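Local coordinates for protein 5-dehydro-2-deoxygluconokinase (Bacillus halodurans C-125, PDB 2QCV) that probably catalyses the ATP-dependent phosphorylation of 5-dehydro-2-deoxy-D-gluconate, a step in the breakdown of myo-inositol to acetyl-CoA, at residues G45-I50 / D273-S277; K294-S299 / I319-I323. All blocks are in the same frame, centred on the assembly; numbering follows the deposited sequence.

In the fold
Both contacts join helices of a PfkB-family kinase, a ribokinase-like alpha/beta fold built round a mixed sheet. Contact 1 pairs the start of helix 46-56 with helix 271-284, its centre about 4 Å from the centre of the chain. Contact 2 pairs helix 289-305 with helix 316-325, its centre about 17 Å from the chain centre. The two contact centres are about 15 Å apart. They come in series along the sequence, contact 1 closing before contact 2 opens. Helices 271-284 and 289-305 follow each other and touch, with Tyr275 lying against Gly296 and Ser297. The run of helices thus leads from the aspartate of the family's GAGD sequence out to the C-terminal helix.

Contact 1: G45-I50 / D273-S277; sequences GSPANI and DSYAS
Asp273 points its carboxylate at the first turn of helix 46-56 and is gripped there by two side chains. Ser46 OG donates to Asp273 OD1 at 2.6 Å, arriving on the syn side and tilted from the carboxylate plane. The Ser46 hydroxyl stands anti to its own backbone N (chi1 170°), which carries it across to the acid. Asn49 ND2 donates to Asp273 OD2 at 2.9 Å, on the anti side. That bond is nearly straight (170°) and lies in the amide plane, although amide and carboxylate are turned 54° apart. With Ser46 on one oxygen and Asn49 on the other, the carboxylate is held against turning. With an alanine here in place of Asp273, the Ser46 hydroxyl and the Asn49 amide would probably lose the acceptor group they share. Next to these bonds, Ile50 crosses Asp273 at about a right angle, with Ile50 CG1 3.8 Å from Asp273 CB. Ile50 CD1 rests on Ala276 CB at 3.8 Å. Asp273 OD1 also hydrogen-bonds a triethylene glycol, probably from the crystallisation liquor, which may mark a pocket. Asp273 ends the GAGD sequence; in PfkB-family relatives this aspartate is the catalytic base, and it probably has that role here. Helix 46-56 lies against strands 12-17 and 139-145 through Pro47 and Ile50, while Tyr275 and Ser274 pack helix 271-284 against helix 289-305.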
ATOM      1  N   GLY A  45      -5.790  -2.413 -25.261  1.00 27.71           N
ATOM      2  CA  GLY A  45      -5.977  -1.159 -24.558  1.00 27.42           C
ATOM      3  C   GLY A  45      -6.735  -0.277 -25.507  1.00 28.33           C
ATOM      4  O   GLY A  45      -6.362  -0.139 -26.680  1.00 28.20           O
ATOM      5  N   SER A  46      -7.802   0.345 -25.008  1.00 30.69           N
ATOM      6  CA  SER A  46      -8.665   1.176 -25.884  1.00 30.86           C
ATOM      7  C   SER A  46      -7.950   2.260 -26.720  1.00 28.99           C
ATOM      8  O   SER A  46      -8.086   2.240 -27.940  1.00 27.79           O
ATOM      9  CB  SER A  46      -9.827   1.759 -25.091  1.00 35.42           C
ATOM     10  OG  SER A  46     -10.490   2.720 -25.873  1.00 36.07           O
ATOM     11  N   PRO A  47      -7.192   3.197 -26.095  1.00 29.13           N
ATOM     12  CA  PRO A  47      -6.527   4.177 -26.961  1.00 31.15           C
ATOM     13  C   PRO A  47      -5.471   3.616 -27.915  1.00 28.79           C
ATOM     14  O   PRO A  47      -5.325   4.128 -29.011  1.00 28.63           O
ATOM     15  CB  PRO A  47      -5.933   5.194 -25.990  1.00 31.14           C
ATOM     16  CG  PRO A  47      -5.916   4.532 -24.679  1.00 28.94           C
ATOM     17  CD  PRO A  47      -6.946   3.455 -24.669  1.00 28.90           C
ATOM     18  N   ALA A  48      -4.738   2.592 -27.504  1.00 26.59           N
ATOM     19  CA  ALA A  48      -3.837   1.867 -28.387  1.00 26.18           C
ATOM     20  C   ALA A  48      -4.553   1.276 -29.596  1.00 26.66           C
ATOM     21  O   ALA A  48      -4.118   1.434 -30.757  1.00 25.89           O
ATOM     22  CB  ALA A  48      -3.047   0.754 -27.576  1.00 25.93           C
ATOM     23  N   ASN A  49      -5.653   0.575 -29.349  1.00 27.05           N
ATOM     24  CA  ASN A  49      -6.456   0.012 -30.420  1.00 26.41           C
ATOM     25  C   ASN A  49      -6.952   1.086 -31.373  1.00 26.87           C
ATOM     26  O   ASN A  49      -7.022   0.875 -32.590  1.00 26.61           O
ATOM     27  CB  ASN A  49      -7.695  -0.704 -29.854  1.00 28.77           C
ATOM     28  CG  ASN A  49      -7.376  -1.980 -29.193  1.00 35.82           C
ATOM     29  OD1 ASN A  49      -6.306  -2.584 -29.416  1.00 35.05           O
ATOM     30  ND2 ASN A  49      -8.315  -2.429 -28.332  1.00 38.77           N
ATOM     31  N   ILE A  50      -7.342   2.227 -30.816  1.00 26.50           N
ATOM     32  CA  ILE A  50      -7.890   3.306 -31.645  1.00 26.29           C
ATOM     33  C   ILE A  50      -6.772   3.841 -32.563  1.00 26.91           C
ATOM     34  O   ILE A  50      -6.995   4.033 -33.759  1.00 28.11           O
ATOM     35  CB  ILE A  50      -8.531   4.440 -30.803  1.00 26.33           C
ATOM     36  CG1 ILE A  50      -9.796   3.918 -30.126  1.00 27.75           C
ATOM     37  CG2 ILE A  50      -8.893   5.682 -31.693  1.00 25.99           C
ATOM     38  CD1 ILE A  50     -10.416   4.903 -29.104  1.00 27.79           C
ATOM     39  N   ASP A 273     -13.532   0.464 -30.166  1.00 29.64           N
ATOM     40  CA  ASP A 273     -12.306   1.137 -30.608  1.00 31.07           C
ATOM     41  C   ASP A 273     -12.245   1.234 -32.126  1.00 29.10           C
ATOM     42  O   ASP A 273     -11.741   2.223 -32.681  1.00 29.67           O
ATOM     43  CB  ASP A 273     -11.112   0.386 -30.057  1.00 31.00           C
ATOM     44  CG  ASP A 273     -11.090   0.373 -28.549  1.00 33.57           C
ATOM     45  OD1 ASP A 273     -11.509   1.376 -27.898  1.00 33.60           O
ATOM     46  OD2 ASP A 273     -10.577  -0.623 -27.999  1.00 31.72           O
ATOM     47  N   SER A 274     -12.762   0.196 -32.789  1.00 29.94           N
ATOM     48  CA  SER A 274     -12.967   0.196 -34.240  1.00 31.14           C
ATOM     49  C   SER A 274     -13.991   1.266 -34.641  1.00 28.04           C
ATOM     50  O   SER A 274     -13.776   2.009 -35.621  1.00 24.72           O
ATOM     51  CB  SER A 274     -13.419  -1.181 -34.738  1.00 34.71           C
ATOM     52  OG  SER A 274     -12.295  -1.967 -35.082  1.00 45.92           O
ATOM     53  N   TYR A 275     -15.071   1.373 -33.866  1.00 26.15           N
ATOM     54  CA  TYR A 275     -16.061   2.413 -34.098  1.00 28.39           C
ATOM     55  C   TYR A 275     -15.428   3.815 -34.051  1.00 28.02           C
ATOM     56  O   TYR A 275     -15.611   4.607 -34.962  1.00 26.78           O
ATOM     57  CB  TYR A 275     -17.233   2.256 -33.123  1.00 30.36           C
ATOM     58  CG  TYR A 275     -18.373   3.203 -33.381  1.00 26.63           C
ATOM     59  CD1 TYR A 275     -18.251   4.560 -33.096  1.00 29.43           C
ATOM     60  CD2 TYR A 275     -19.583   2.748 -33.922  1.00 29.35           C
ATOM     61  CE1 TYR A 275     -19.303   5.449 -33.348  1.00 26.77           C
ATOM     62  CE2 TYR A 275     -20.638   3.622 -34.154  1.00 28.79           C
ATOM     63  CZ  TYR A 275     -20.496   4.957 -33.871  1.00 28.45           C
ATOM     64  OH  TYR A 275     -21.537   5.816 -34.101  1.00 31.17           O
ATOM     65  N   ALA A 276     -14.639   4.091 -33.014  1.00 27.39           N
ATOM     66  CA  ALA A 276     -14.069   5.422 -32.805  1.00 26.04           C
ATOM     67  C   ALA A 276     -13.067   5.743 -33.892  1.00 26.32           C
ATOM     68  O   ALA A 276     -13.080   6.853 -34.415  1.00 26.80           O
ATOM     69  CB  ALA A 276     -13.401   5.523 -31.432  1.00 26.47           C
ATOM     70  N   SER A 277     -12.191   4.798 -34.213  1.00 27.98           N
ATOM     71  CA  SER A 277     -11.152   5.061 -35.232  1.00 28.32           C
ATOM     72  C   SER A 277     -11.782   5.355 -36.598  1.00 28.47           C
ATOM     73  O   SER A 277     -11.428   6.326 -37.248  1.00 28.59           O
ATOM     74  CB  SER A 277     -10.140   3.910 -35.303  1.00 28.69           C
ATOM     75  OG  SER A 277     -10.723   2.653 -35.421  1.00 33.07           O
TER

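Contact 2: K294-S299 / I319-I323; sequences KYGSAS and IEALI
Ala298 CB sits at the apolar centre, among three side chains of helix 316-325. Ile323 CG1 lies 3.8 Å from Ala298 CB, and Ile319 CG2 and Leu322 CD2 pack on the same methyl. The axes of the two short segments approach to 8.9 Å, consistent with the small side chain at this point. Leu322 CD2 also lies against the backbone oxygen of Ala298. Ile319 sends its two branches apart. Ile319 CG2, anti to the backbone N, meets Tyr295 CD2 at 3.6 Å, while CD1 reaches Ser299. Ile323 crosses the tyrosine at about a right angle. Ile323 CD1 stands over one face of the Tyr295 ring as a CH-pi contact, 3.9 Å from the ring centroid and shifted toward the rim. The same methyl also touches Lys294 CB, whose chain then leads away. The polar edge lies at the far end of the ring. Tyr295 OH donates to Glu320 OE2 at 2.5 Å, a very short bond. The acceptor lies in the ring plane, but the carboxylate itself is turned 85° to the ring. Glu320 is extended beyond CG (chi2 175°), which spans the gap to the hydroxyl. Tyr295 also packs on Tyr281 and Ala282 of helix 271-284. The two segments cross at 102°, a near-perpendicular helix-helix packing that sets the C-terminal helix of this ribokinase-like alpha/beta fold against helix 289-305.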
ATOM      1  N   LYS A 294     -21.744   5.661 -40.178  1.00 26.41           N
ATOM      2  CA  LYS A 294     -21.732   4.400 -40.931  1.00 26.19           C
ATOM      3  C   LYS A 294     -20.349   3.772 -40.909  1.00 25.73           C
ATOM      4  O   LYS A 294     -20.198   2.561 -40.756  1.00 26.08           O
ATOM      5  CB  LYS A 294     -22.139   4.638 -42.376  1.00 27.04           C
ATOM      6  CG  LYS A 294     -23.505   5.255 -42.550  1.00 25.19           C
ATOM      7  CD  LYS A 294     -23.991   5.265 -44.001  1.00 26.22           C
ATOM      8  CE  LYS A 294     -25.232   6.173 -44.176  1.00 28.72           C
ATOM      9  NZ  LYS A 294     -26.319   5.793 -43.229  1.00 25.06           N
ATOM     10  N   TYR A 295     -19.318   4.596 -41.075  1.00 24.63           N
ATOM     11  CA  TYR A 295     -17.959   4.114 -40.965  1.00 25.05           C
ATOM     12  C   TYR A 295     -17.681   3.481 -39.608  1.00 26.17           C
ATOM     13  O   TYR A 295     -17.093   2.424 -39.578  1.00 24.84           O
ATOM     14  CB  TYR A 295     -16.948   5.228 -41.259  1.00 24.11           C
ATOM     15  CG  TYR A 295     -16.673   5.406 -42.727  1.00 26.68           C
ATOM     16  CD1 TYR A 295     -17.621   6.015 -43.580  1.00 29.23           C
ATOM     17  CD2 TYR A 295     -15.456   5.017 -43.276  1.00 28.11           C
ATOM     18  CE1 TYR A 295     -17.357   6.192 -44.907  1.00 31.21           C
ATOM     19  CE2 TYR A 295     -15.185   5.194 -44.672  1.00 31.45           C
ATOM     20  CZ  TYR A 295     -16.146   5.785 -45.459  1.00 34.26           C
ATOM     21  OH  TYR A 295     -15.946   5.985 -46.808  1.00 34.75           O
ATOM     22  N   GLY A 296     -18.112   4.099 -38.508  1.00 24.34           N
ATOM     23  CA  GLY A 296     -17.842   3.547 -37.180  1.00 26.01           C
ATOM     24  C   GLY A 296     -18.585   2.221 -37.018  1.00 26.82           C
ATOM     25  O   GLY A 296     -18.025   1.219 -36.557  1.00 26.46           O
ATOM     26  N   SER A 297     -19.844   2.217 -37.428  1.00 25.56           N
ATOM     27  CA  SER A 297     -20.643   1.019 -37.305  1.00 26.51           C
ATOM     28  C   SER A 297     -20.135  -0.138 -38.164  1.00 27.11           C
ATOM     29  O   SER A 297     -20.088  -1.292 -37.705  1.00 25.75           O
ATOM     30  CB  SER A 297     -22.107   1.318 -37.654  1.00 26.50           C
ATOM     31  OG  SER A 297     -22.554   2.451 -36.972  1.00 31.62           O
ATOM     32  N   ALA A 298     -19.751   0.145 -39.401  1.00 26.30           N
ATOM     33  CA  ALA A 298     -19.231  -0.898 -40.283  1.00 27.17           C
ATOM     34  C   ALA A 298     -17.918  -1.493 -39.747  1.00 28.28           C
ATOM     35  O   ALA A 298     -17.696  -2.718 -39.766  1.00 26.98           O
ATOM     36  CB  ALA A 298     -19.053  -0.328 -41.742  1.00 24.56           C
ATOM     37  N   SER A 299     -17.020  -0.630 -39.295  1.00 27.61           N
ATOM     38  CA  SER A 299     -15.756  -1.085 -38.719  1.00 28.29           C
ATOM     39  C   SER A 299     -15.969  -1.957 -37.481  1.00 29.41           C
ATOM     40  O   SER A 299     -15.318  -2.979 -37.336  1.00 28.39           O
ATOM     41  CB  SER A 299     -14.866   0.108 -38.345  1.00 29.11           C
ATOM     42  OG  SER A 299     -13.526  -0.315 -38.102  1.00 30.45           O
ATOM     43  N   ILE A 319     -14.401  -1.645 -44.963  1.00 33.43           N
ATOM     44  CA  ILE A 319     -15.460  -0.779 -44.390  1.00 31.48           C
ATOM     45  C   ILE A 319     -16.382  -0.301 -45.501  1.00 29.46           C
ATOM     46  O   ILE A 319     -17.593  -0.409 -45.393  1.00 31.60           O
ATOM     47  CB  ILE A 319     -14.871   0.436 -43.603  1.00 29.70           C
ATOM     48  CG1 ILE A 319     -14.176  -0.046 -42.323  1.00 30.88           C
ATOM     49  CG2 ILE A 319     -15.965   1.491 -43.286  1.00 28.39           C
ATOM     50  CD1 ILE A 319     -13.196   0.943 -41.698  1.00 27.97           C
ATOM     51  N   GLU A 320     -15.814   0.210 -46.581  1.00 27.42           N
ATOM     52  CA  GLU A 320     -16.627   0.793 -47.667  1.00 30.39           C
ATOM     53  C   GLU A 320     -17.487  -0.248 -48.420  1.00 31.95           C
ATOM     54  O   GLU A 320     -18.642   0.026 -48.776  1.00 30.17           O
ATOM     55  CB  GLU A 320     -15.759   1.637 -48.582  1.00 30.56           C
ATOM     56  CG  GLU A 320     -15.348   2.913 -47.870  1.00 32.76           C
ATOM     57  CD  GLU A 320     -14.378   3.796 -48.624  1.00 37.51           C
ATOM     58  OE1 GLU A 320     -13.820   3.343 -49.646  1.00 39.76           O
ATOM     59  OE2 GLU A 320     -14.184   4.961 -48.172  1.00 40.99           O
ATOM     60  N   ALA A 321     -16.944  -1.445 -48.601  1.00 30.14           N
ATOM     61  CA  ALA A 321     -17.675  -2.530 -49.208  1.00 31.32           C
ATOM     62  C   ALA A 321     -18.888  -2.932 -48.334  1.00 31.22           C
ATOM     63  O   ALA A 321     -19.973  -3.259 -48.843  1.00 28.28           O
ATOM     64  CB  ALA A 321     -16.741  -3.715 -49.413  1.00 30.97           C
ATOM     65  N   LEU A 322     -18.691  -2.927 -47.024  1.00 29.47           N
ATOM     66  CA  LEU A 322     -19.760  -3.309 -46.095  1.00 29.88           C
ATOM     67  C   LEU A 322     -20.845  -2.237 -46.111  1.00 30.42           C
ATOM     68  O   LEU A 322     -22.046  -2.558 -46.098  1.00 30.07           O
ATOM     69  CB  LEU A 322     -19.202  -3.576 -44.677  1.00 31.21           C
ATOM     70  CG  LEU A 322     -20.199  -4.226 -43.719  1.00 30.07           C
ATOM     71  CD1 LEU A 322     -20.446  -5.692 -44.134  1.00 33.55           C
ATOM     72  CD2 LEU A 322     -19.767  -4.104 -42.226  1.00 30.63           C
ATOM     73  N   ILE A 323     -20.420  -0.971 -46.137  1.00 29.50           N
ATOM     74  CA  ILE A 323     -21.373   0.160 -46.247  1.00 29.77           C
ATOM     75  C   ILE A 323     -22.177   0.065 -47.549  1.00 32.27           C
ATOM     76  O   ILE A 323     -23.403   0.226 -47.540  1.00 31.77           O
ATOM     77  CB  ILE A 323     -20.675   1.528 -46.137  1.00 27.85           C
ATOM     78  CG1 ILE A 323     -20.087   1.716 -44.725  1.00 34.03           C
ATOM     79  CG2 ILE A 323     -21.662   2.676 -46.468  1.00 30.11           C
ATOM     80  CD1 ILE A 323     -19.235   3.021 -44.571  1.00 26.90           C
TER